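Local coordinates for protein glutamate--cysteine ligase GshA (Methylobacillus flagellatus KT, PDB 3K1T) that probably acts as a ligase that joins glutamate to cysteine through a gamma-glutamyl bond, the first committed step of glutathione synthesis, at residues 56-61 with 233-238; 227-232 with 266-271. All coordinates share one frame; numbering follows the deposited sequence.

Contact 1: residues 56-61 with 233-238; sequences KLAPVD and LNPYFD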
ATOM      1  N   LYS A  56       0.068  27.561  13.625  1.00 12.58           N
ATOM      2  CA  LYS A  56       0.506  27.315  12.259  1.00 13.51           C
ATOM      3  C   LYS A  56       0.995  25.870  12.159  1.00 12.27           C
ATOM      4  O   LYS A  56       1.550  25.345  13.116  1.00 12.48           O
ATOM      5  CB  LYS A  56       1.732  28.257  11.971  1.00 14.54           C
ATOM      6  CG  LYS A  56       2.074  28.368  10.602  1.00 17.76           C
ATOM      7  CD  LYS A  56       2.928  29.548  10.299  1.00 16.93           C
ATOM      8  CE  LYS A  56       3.169  29.611   8.826  1.00 15.35           C
ATOM      9  NZ  LYS A  56       2.861  30.978   8.311  1.00 13.65           N
ATOM     10  N   LEU A  57       0.830  25.238  10.995  1.00 12.25           N
ATOM     11  CA  LEU A  57       1.380  23.917  10.714  1.00 11.83           C
ATOM     12  C   LEU A  57       1.964  23.949   9.290  1.00 12.44           C
ATOM     13  O   LEU A  57       1.220  24.018   8.334  1.00 12.80           O
ATOM     14  CB  LEU A  57       0.319  22.815  10.852  1.00 12.05           C
ATOM     15  CG  LEU A  57       0.798  21.400  10.523  1.00 11.43           C
ATOM     16  CD1 LEU A  57       1.920  20.895  11.481  1.00 11.08           C
ATOM     17  CD2 LEU A  57      -0.440  20.445  10.496  1.00 12.09           C
ATOM     18  N   ALA A  58       3.288  23.949   9.176  1.00 11.67           N
ATOM     19  CA  ALA A  58       3.941  24.264   7.910  1.00 12.03           C
ATOM     20  C   ALA A  58       5.131  23.361   7.637  1.00 12.17           C
ATOM     21  O   ALA A  58       5.835  22.924   8.558  1.00 12.03           O
ATOM     22  CB  ALA A  58       4.366  25.800   7.846  1.00 11.20           C
ATOM     23  N   PRO A  59       5.343  23.045   6.360  1.00 12.09           N
ATOM     24  CA  PRO A  59       6.559  22.346   5.996  1.00 12.76           C
ATOM     25  C   PRO A  59       7.759  23.280   5.960  1.00 13.43           C
ATOM     26  O   PRO A  59       7.644  24.440   5.508  1.00 14.16           O
ATOM     27  CB  PRO A  59       6.236  21.796   4.597  1.00 12.34           C
ATOM     28  CG  PRO A  59       5.330  22.849   4.009  1.00 12.74           C
ATOM     29  CD  PRO A  59       4.526  23.407   5.177  1.00 11.77           C
ATOM     30  N   VAL A  60       8.893  22.782   6.439  1.00 12.90           N
ATOM     31  CA  VAL A  60      10.119  23.558   6.495  1.00 14.02           C
ATOM     32  C   VAL A  60      11.296  22.953   5.734  1.00 14.40           C
ATOM     33  O   VAL A  60      12.354  23.604   5.640  1.00 15.47           O
ATOM     34  CB  VAL A  60      10.550  23.854   7.935  1.00 14.82           C
ATOM     35  CG1 VAL A  60       9.471  24.700   8.655  1.00 14.71           C
ATOM     36  CG2 VAL A  60      10.872  22.531   8.701  1.00 13.64           C
ATOM     37  N   ASP A  61      11.147  21.723   5.223  1.00 13.46           N
ATOM     38  CA  ASP A  61      12.157  21.100   4.352  1.00 15.43           C
ATOM     39  C   ASP A  61      11.527  19.929   3.590  1.00 14.95           C
ATOM     40  O   ASP A  61      10.717  19.150   4.169  1.00 15.52           O
ATOM     41  CB  ASP A  61      13.336  20.545   5.179  1.00 15.21           C
ATOM     42  CG  ASP A  61      14.414  19.852   4.300  1.00 21.20           C
ATOM     43  OD1 ASP A  61      15.215  20.626   3.765  1.00 21.80           O
ATOM     44  OD2 ASP A  61      14.443  18.571   4.166  1.00 23.18           O
ATOM     45  N   LEU A 233      -0.740  27.355   6.736  1.00 13.60           N
ATOM     46  CA  LEU A 233      -0.026  26.258   6.106  1.00 14.40           C
ATOM     47  C   LEU A 233       1.302  26.684   5.462  1.00 14.12           C
ATOM     48  O   LEU A 233       2.027  25.847   4.949  1.00 13.94           O
ATOM     49  CB  LEU A 233      -0.897  25.689   4.984  1.00 14.95           C
ATOM     50  CG  LEU A 233      -2.213  25.015   5.318  1.00 18.33           C
ATOM     51  CD1 LEU A 233      -3.030  24.772   4.047  1.00 20.14           C
ATOM     52  CD2 LEU A 233      -1.901  23.710   6.056  1.00 19.25           C
ATOM     53  N   ASN A 234       1.603  27.982   5.416  1.00 13.93           N
ATOM     54  CA  ASN A 234       2.643  28.468   4.516  1.00 13.49           C
ATOM     55  C   ASN A 234       3.440  29.638   5.103  1.00 13.77           C
ATOM     56  O   ASN A 234       2.876  30.689   5.359  1.00 15.10           O
ATOM     57  CB  ASN A 234       1.980  28.883   3.197  1.00 13.20           C
ATOM     58  CG  ASN A 234       2.988  29.127   2.074  1.00 14.22           C
ATOM     59  OD1 ASN A 234       4.195  28.871   2.223  1.00 14.35           O
ATOM     60  ND2 ASN A 234       2.498  29.634   0.968  1.00 14.34           N
ATOM     61  N   PRO A 235       4.763  29.472   5.286  1.00 13.71           N
ATOM     62  CA  PRO A 235       5.526  30.648   5.764  1.00 13.91           C
ATOM     63  C   PRO A 235       5.671  31.712   4.667  1.00 13.29           C
ATOM     64  O   PRO A 235       5.843  31.364   3.485  1.00 13.44           O
ATOM     65  CB  PRO A 235       6.912  30.058   6.114  1.00 14.12           C
ATOM     66  CG  PRO A 235       6.732  28.552   6.115  1.00 14.39           C
ATOM     67  CD  PRO A 235       5.633  28.301   5.104  1.00 13.38           C
ATOM     68  N   TYR A 236       5.643  32.991   5.045  1.00 12.39           N
ATOM     69  CA  TYR A 236       5.970  34.058   4.100  1.00 12.28           C
ATOM     70  C   TYR A 236       7.437  33.919   3.705  1.00 12.58           C
ATOM     71  O   TYR A 236       8.267  33.395   4.466  1.00 12.85           O
ATOM     72  CB  TYR A 236       5.782  35.437   4.750  1.00 12.77           C
ATOM     73  CG  TYR A 236       4.356  35.860   5.027  1.00 11.54           C
ATOM     74  CD1 TYR A 236       3.381  35.795   4.035  1.00 14.80           C
ATOM     75  CD2 TYR A 236       3.992  36.348   6.284  1.00 11.65           C
ATOM     76  CE1 TYR A 236       2.074  36.225   4.283  1.00 16.40           C
ATOM     77  CE2 TYR A 236       2.727  36.791   6.537  1.00 12.64           C
ATOM     78  CZ  TYR A 236       1.763  36.736   5.541  1.00 14.55           C
ATOM     79  OH  TYR A 236       0.488  37.173   5.799  1.00 16.18           O
ATOM     80  N   PHE A 237       7.773  34.412   2.525  1.00 13.68           N
ATOM     81  CA  PHE A 237       9.186  34.515   2.143  1.00 13.74           C
ATOM     82  C   PHE A 237       9.460  35.690   1.191  1.00 13.68           C
ATOM     83  O   PHE A 237       8.557  36.284   0.601  1.00 13.12           O
ATOM     84  CB  PHE A 237       9.703  33.187   1.556  1.00 14.05           C
ATOM     85  CG  PHE A 237       9.365  32.977   0.106  1.00 14.28           C
ATOM     86  CD1 PHE A 237       8.103  32.559  -0.273  1.00 16.10           C
ATOM     87  CD2 PHE A 237      10.311  33.218  -0.885  1.00 16.62           C
ATOM     88  CE1 PHE A 237       7.761  32.400  -1.620  1.00 15.78           C
ATOM     89  CE2 PHE A 237       9.968  33.060  -2.244  1.00 17.46           C
ATOM     90  CZ  PHE A 237       8.696  32.657  -2.599  1.00 15.59           C
ATOM     91  N   ASP A 238      10.733  35.975   1.026  1.00 13.67           N
ATOM     92  CA  ASP A 238      11.191  36.971   0.013  1.00 14.38           C
ATOM     93  C   ASP A 238      12.599  36.551  -0.434  1.00 14.77           C
ATOM     94  O   ASP A 238      13.206  35.649   0.163  1.00 14.80           O
ATOM     95  CB  ASP A 238      11.153  38.368   0.645  1.00 13.15           C
ATOM     96  CG  ASP A 238      11.255  39.522  -0.389  1.00 17.48           C
ATOM     97  OD1 ASP A 238      11.158  39.280  -1.614  1.00 16.06           O
ATOM     98  OD2 ASP A 238      11.456  40.672   0.071  1.00 18.63           O
TER
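Lys56, just before strand 57-63, reaches over the loop 233-236, so that the contact joins the antiparallel sheet holding strand 57-63 to the loop entering the separate antiparallel sheet of strand 237-241. With CG anti to the backbone N (chi1 -166°) and a bend at the last torsion of the chain, Lys56 NZ donates a hydrogen bond to Asn234 O at 3.0 Å. NZ lies well above the carbonyl plane, 63° out of it, rather than on a lone pair. The same ammonium group also binds Trp231 O and forms a salt bridge with Glu329, so three oxygens satisfy a buried charge. The touching parts, 56-59 and 233-235, run 79° apart end to end. Here Ala58 CB points at the loop and rests against Pro235 CD at 3.9 Å, while the Pro59 ring presents its CD to Leu233 O at 3.5 Å. The Leu233 side chain turns away to Val408 of helix 398-421, and of its atoms only CD2 stays near Leu57 O. That carbonyl oxygen also receives the CA-H of Leu233, in a nearly straight CA-H...O contact of 3.4 Å between Leu233 CA and Leu57 O.

Contact 2: residues 227-232 with 266-271; sequences DIDPWL and RRKYAE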
ATOM      1  N   ASP A 227     -11.441  26.147   2.638  1.00 16.97           N
ATOM      2  CA  ASP A 227     -11.744  27.433   3.279  1.00 17.81           C
ATOM      3  C   ASP A 227     -10.919  27.715   4.543  1.00 17.55           C
ATOM      4  O   ASP A 227     -11.467  27.871   5.647  1.00 18.06           O
ATOM      5  CB  ASP A 227     -13.247  27.558   3.584  1.00 18.10           C
ATOM      6  CG  ASP A 227     -13.646  28.991   3.973  1.00 21.85           C
ATOM      7  OD1 ASP A 227     -13.010  29.955   3.502  1.00 23.83           O
ATOM      8  OD2 ASP A 227     -14.627  29.150   4.719  1.00 26.92           O
ATOM      9  N   ILE A 228      -9.600  27.789   4.380  1.00 16.54           N
ATOM     10  CA  ILE A 228      -8.676  28.081   5.481  1.00 16.32           C
ATOM     11  C   ILE A 228      -7.780  29.270   5.072  1.00 15.92           C
ATOM     12  O   ILE A 228      -7.538  29.482   3.873  1.00 15.91           O
ATOM     13  CB  ILE A 228      -7.851  26.828   5.839  1.00 16.74           C
ATOM     14  CG1 ILE A 228      -7.145  26.934   7.198  1.00 20.06           C
ATOM     15  CG2 ILE A 228      -6.744  26.571   4.772  1.00 15.98           C
ATOM     16  CD1 ILE A 228      -7.980  26.589   8.400  1.00 22.81           C
ATOM     17  N   ASP A 229      -7.324  30.061   6.059  1.00 14.27           N
ATOM     18  CA  ASP A 229      -6.305  31.093   5.847  1.00 14.80           C
ATOM     19  C   ASP A 229      -5.024  30.379   5.332  1.00 13.59           C
ATOM     20  O   ASP A 229      -4.491  29.556   6.044  1.00 13.69           O
ATOM     21  CB  ASP A 229      -6.016  31.800   7.200  1.00 13.73           C
ATOM     22  CG  ASP A 229      -4.973  32.905   7.102  1.00 14.70           C
ATOM     23  OD1 ASP A 229      -4.366  33.081   6.031  1.00 14.62           O
ATOM     24  OD2 ASP A 229      -4.741  33.621   8.115  1.00 13.96           O
ATOM     25  N   PRO A 230      -4.549  30.674   4.109  1.00 13.96           N
ATOM     26  CA  PRO A 230      -3.349  29.993   3.608  1.00 13.72           C
ATOM     27  C   PRO A 230      -2.119  30.158   4.479  1.00 13.73           C
ATOM     28  O   PRO A 230      -1.228  29.309   4.419  1.00 13.25           O
ATOM     29  CB  PRO A 230      -3.124  30.634   2.232  1.00 14.84           C
ATOM     30  CG  PRO A 230      -3.850  31.921   2.282  1.00 15.56           C
ATOM     31  CD  PRO A 230      -5.040  31.668   3.130  1.00 14.98           C
ATOM     32  N   TRP A 231      -2.065  31.244   5.266  1.00 13.58           N
ATOM     33  CA  TRP A 231      -0.941  31.507   6.168  1.00 13.25           C
ATOM     34  C   TRP A 231      -0.791  30.416   7.230  1.00 13.96           C
ATOM     35  O   TRP A 231       0.316  30.149   7.690  1.00 13.23           O
ATOM     36  CB  TRP A 231      -1.038  32.906   6.809  1.00 13.26           C
ATOM     37  CG  TRP A 231       0.155  33.235   7.681  1.00 12.77           C
ATOM     38  CD1 TRP A 231       1.375  33.669   7.252  1.00 14.15           C
ATOM     39  CD2 TRP A 231       0.248  33.142   9.105  1.00 13.53           C
ATOM     40  NE1 TRP A 231       2.214  33.866   8.303  1.00 13.79           N
ATOM     41  CE2 TRP A 231       1.563  33.533   9.463  1.00 12.62           C
ATOM     42  CE3 TRP A 231      -0.638  32.742  10.115  1.00 13.96           C
ATOM     43  CZ2 TRP A 231       2.018  33.531  10.777  1.00 10.95           C
ATOM     44  CZ3 TRP A 231      -0.188  32.730  11.429  1.00 12.46           C
ATOM     45  CH2 TRP A 231       1.112  33.143  11.759  1.00 13.28           C
ATOM     46  N   LEU A 232      -1.880  29.717   7.557  1.00 13.49           N
ATOM     47  CA  LEU A 232      -1.800  28.631   8.550  1.00 14.32           C
ATOM     48  C   LEU A 232      -0.959  27.434   8.051  1.00 14.24           C
ATOM     49  O   LEU A 232      -0.534  26.612   8.862  1.00 15.13           O
ATOM     50  CB  LEU A 232      -3.193  28.177   8.969  1.00 13.84           C
ATOM     51  CG  LEU A 232      -4.032  29.253   9.689  1.00 16.75           C
ATOM     52  CD1 LEU A 232      -5.415  28.621  10.140  1.00 18.97           C
ATOM     53  CD2 LEU A 232      -3.299  29.970  10.819  1.00 16.44           C
ATOM     54  N   ARG A 266       4.486  39.969  11.969  1.00 14.97           N
ATOM     55  CA  ARG A 266       3.859  40.670  13.071  1.00 15.78           C
ATOM     56  C   ARG A 266       2.356  40.861  12.876  1.00 15.55           C
ATOM     57  O   ARG A 266       1.612  40.690  13.847  1.00 15.30           O
ATOM     58  CB  ARG A 266       4.505  42.048  13.313  1.00 15.80           C
ATOM     59  CG  ARG A 266       5.785  41.990  14.060  1.00 20.36           C
ATOM     60  CD  ARG A 266       6.118  43.373  14.695  1.00 24.37           C
ATOM     61  NE  ARG A 266       6.339  44.392  13.674  1.00 26.87           N
ATOM     62  CZ  ARG A 266       7.484  44.590  13.004  1.00 28.02           C
ATOM     63  NH1 ARG A 266       8.583  43.867  13.236  1.00 26.53           N
ATOM     64  NH2 ARG A 266       7.529  45.569  12.113  1.00 31.02           N
ATOM     65  N   ARG A 267       1.903  41.210  11.661  1.00 15.90           N
ATOM     66  CA  ARG A 267       0.464  41.372  11.397  0.50 16.66           C
ATOM     67  C   ARG A 267      -0.304  40.093  11.678  1.00 16.16           C
ATOM     68  O   ARG A 267      -1.388  40.108  12.302  1.00 14.84           O
ATOM     69  CB  ARG A 267       0.187  41.763   9.950  0.50 17.16           C
ATOM     70  CG  ARG A 267       0.447  43.185   9.616  0.50 20.93           C
ATOM     71  CD  ARG A 267      -0.034  43.483   8.209  0.50 24.04           C
ATOM     72  NE  ARG A 267      -1.460  43.211   8.047  0.50 27.22           N
ATOM     73  CZ  ARG A 267      -2.119  43.343   6.902  0.50 29.77           C
ATOM     74  NH1 ARG A 267      -1.493  43.745   5.804  0.50 32.22           N
ATOM     75  NH2 ARG A 267      -3.403  43.070   6.855  0.50 30.56           N
ATOM     76  N   LYS A 268       0.244  38.969  11.192  1.00 15.58           N
ATOM     77  CA  LYS A 268      -0.398  37.681  11.453  1.00 15.10           C
ATOM     78  C   LYS A 268      -0.355  37.271  12.923  1.00 14.51           C
ATOM     79  O   LYS A 268      -1.353  36.726  13.443  1.00 15.44           O
ATOM     80  CB  LYS A 268       0.159  36.583  10.515  1.00 15.41           C
ATOM     81  CG  LYS A 268      -0.394  36.647   9.101  1.00 15.71           C
ATOM     82  CD  LYS A 268      -1.836  36.165   9.054  1.00 16.48           C
ATOM     83  CE  LYS A 268      -2.543  36.408   7.756  1.00 18.12           C
ATOM     84  NZ  LYS A 268      -4.005  36.086   7.821  1.00 17.04           N
ATOM     85  N   TYR A 269       0.751  37.554  13.612  1.00 13.98           N
ATOM     86  CA  TYR A 269       0.880  37.228  15.034  1.00 13.75           C
ATOM     87  C   TYR A 269      -0.155  38.025  15.845  1.00 14.05           C
ATOM     88  O   TYR A 269      -0.778  37.477  16.760  1.00 12.96           O
ATOM     89  CB  TYR A 269       2.321  37.447  15.525  1.00 13.85           C
ATOM     90  CG  TYR A 269       3.320  36.327  15.185  1.00 11.87           C
ATOM     91  CD1 TYR A 269       3.073  35.392  14.195  1.00 13.10           C
ATOM     92  CD2 TYR A 269       4.498  36.206  15.879  1.00 12.59           C
ATOM     93  CE1 TYR A 269       3.999  34.388  13.902  1.00 12.33           C
ATOM     94  CE2 TYR A 269       5.407  35.218  15.607  1.00 13.98           C
ATOM     95  CZ  TYR A 269       5.144  34.293  14.624  1.00 12.85           C
ATOM     96  OH  TYR A 269       6.061  33.295  14.334  1.00 13.95           O
ATOM     97  N   ALA A 270      -0.395  39.276  15.447  1.00 14.19           N
ATOM     98  CA  ALA A 270      -1.428  40.108  16.094  1.00 15.65           C
ATOM     99  C   ALA A 270      -2.833  39.537  15.846  1.00 15.25           C
ATOM    100  O   ALA A 270      -3.630  39.389  16.791  1.00 16.16           O
ATOM    101  CB  ALA A 270      -1.324  41.581  15.632  1.00 14.80           C
ATOM    102  N   GLU A 271      -3.108  39.172  14.598  1.00 15.42           N
ATOM    103  CA  GLU A 271      -4.379  38.580  14.226  1.00 15.59           C
ATOM    104  C   GLU A 271      -4.698  37.354  15.112  1.00 15.64           C
ATOM    105  O   GLU A 271      -5.837  37.184  15.544  1.00 15.19           O
ATOM    106  CB  GLU A 271      -4.370  38.169  12.763  1.00 15.84           C
ATOM    107  CG  GLU A 271      -5.672  37.497  12.288  1.00 18.17           C
ATOM    108  CD  GLU A 271      -5.709  37.181  10.798  1.00 19.00           C
ATOM    109  OE1 GLU A 271      -4.770  37.554  10.063  1.00 18.26           O
ATOM    110  OE2 GLU A 271      -6.708  36.563  10.361  1.00 21.49           O
TER
HETATM  111  O   HOH W   1      -3.699  35.173   4.740  1.00 24.07           O
HETATM  112  O   HOH W   2      -7.097  36.075   7.694  1.00 35.02           O
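Lys268, on helix 251-272, lies across one face of the Trp231 indole and ends in a salt-bridge network with Asp229 and Glu271. Lys268 CB sits over the centre of the six-membered ring of Trp231, 3.5 Å from the centroid and 11° off the normal, a CH-pi contact with CE2 as the nearest atom. Lys268 CG then passes over the seam between the two rings, 3.6 Å from Trp231 CD2. A bend at chi2 (-73°) keeps the chain close to the indole, and CD follows across CD2 and CE3. Lys268 CE has reached the Trp231 CB and lies 3.6 Å from Asp229 OD2. At the tip, Lys268 NZ bonds Asp229 OD2 at 2.6 Å and Glu271 OE1, one helical turn on, at 2.8 Å, in both cases on the syn side and 27° out of the carboxylate plane. Edge meets edge where Tyr269 CE1 stands 3.8 Å from Trp231 CZ2, and Trp231 NE1 bonds Glu329 OE1. With an alanine here in place of the indole, the lysine methylenes would lose the face they lie on, and the chain is likely to be freer to swing, weakening its hold on Asp229. The aspartate is itself fixed by an Asx turn, Asp229 OD1 accepting the Trp231 N at 3.0 Å from above the carboxylate plane, and its OD2 also bonds the Tyr272 hydroxyl. A water donates to OD1, and another donates to Glu271 OE2 and weakly to Asp229 OD2. Because Asp229 OD2 and Glu271 OE2 lie 4.2 Å apart, the ammonium between the two carboxylates probably offsets their mutual repulsion and favours both staying ionised.

How the contacts relate
Contacts 1 and 2 share one continuous chain, 227-238, which first packs on helix 251-272 and then crosses strand 57-63; their centres are 11 Å apart. Trp231 and Leu232 join them. Lys56 NZ lies 2.7 Å from Trp231 O, and its charge also makes a cation-pi contact with the Trp231 indole, while Leu57 N probably bonds Leu232 O at 2.9 Å. Tyr236 turns back to this indole, Tyr236 CE2 to Trp231 NE1 3.5 Å, and Tyr236 OH lies 3.5 Å from Lys268 CG. Glu329 serves both contacts. A glycerol, probably from crystallisation, lies about 4 Å from the Asp229 side chain and is weakly hydrogen-bonded to Asp227 OD1.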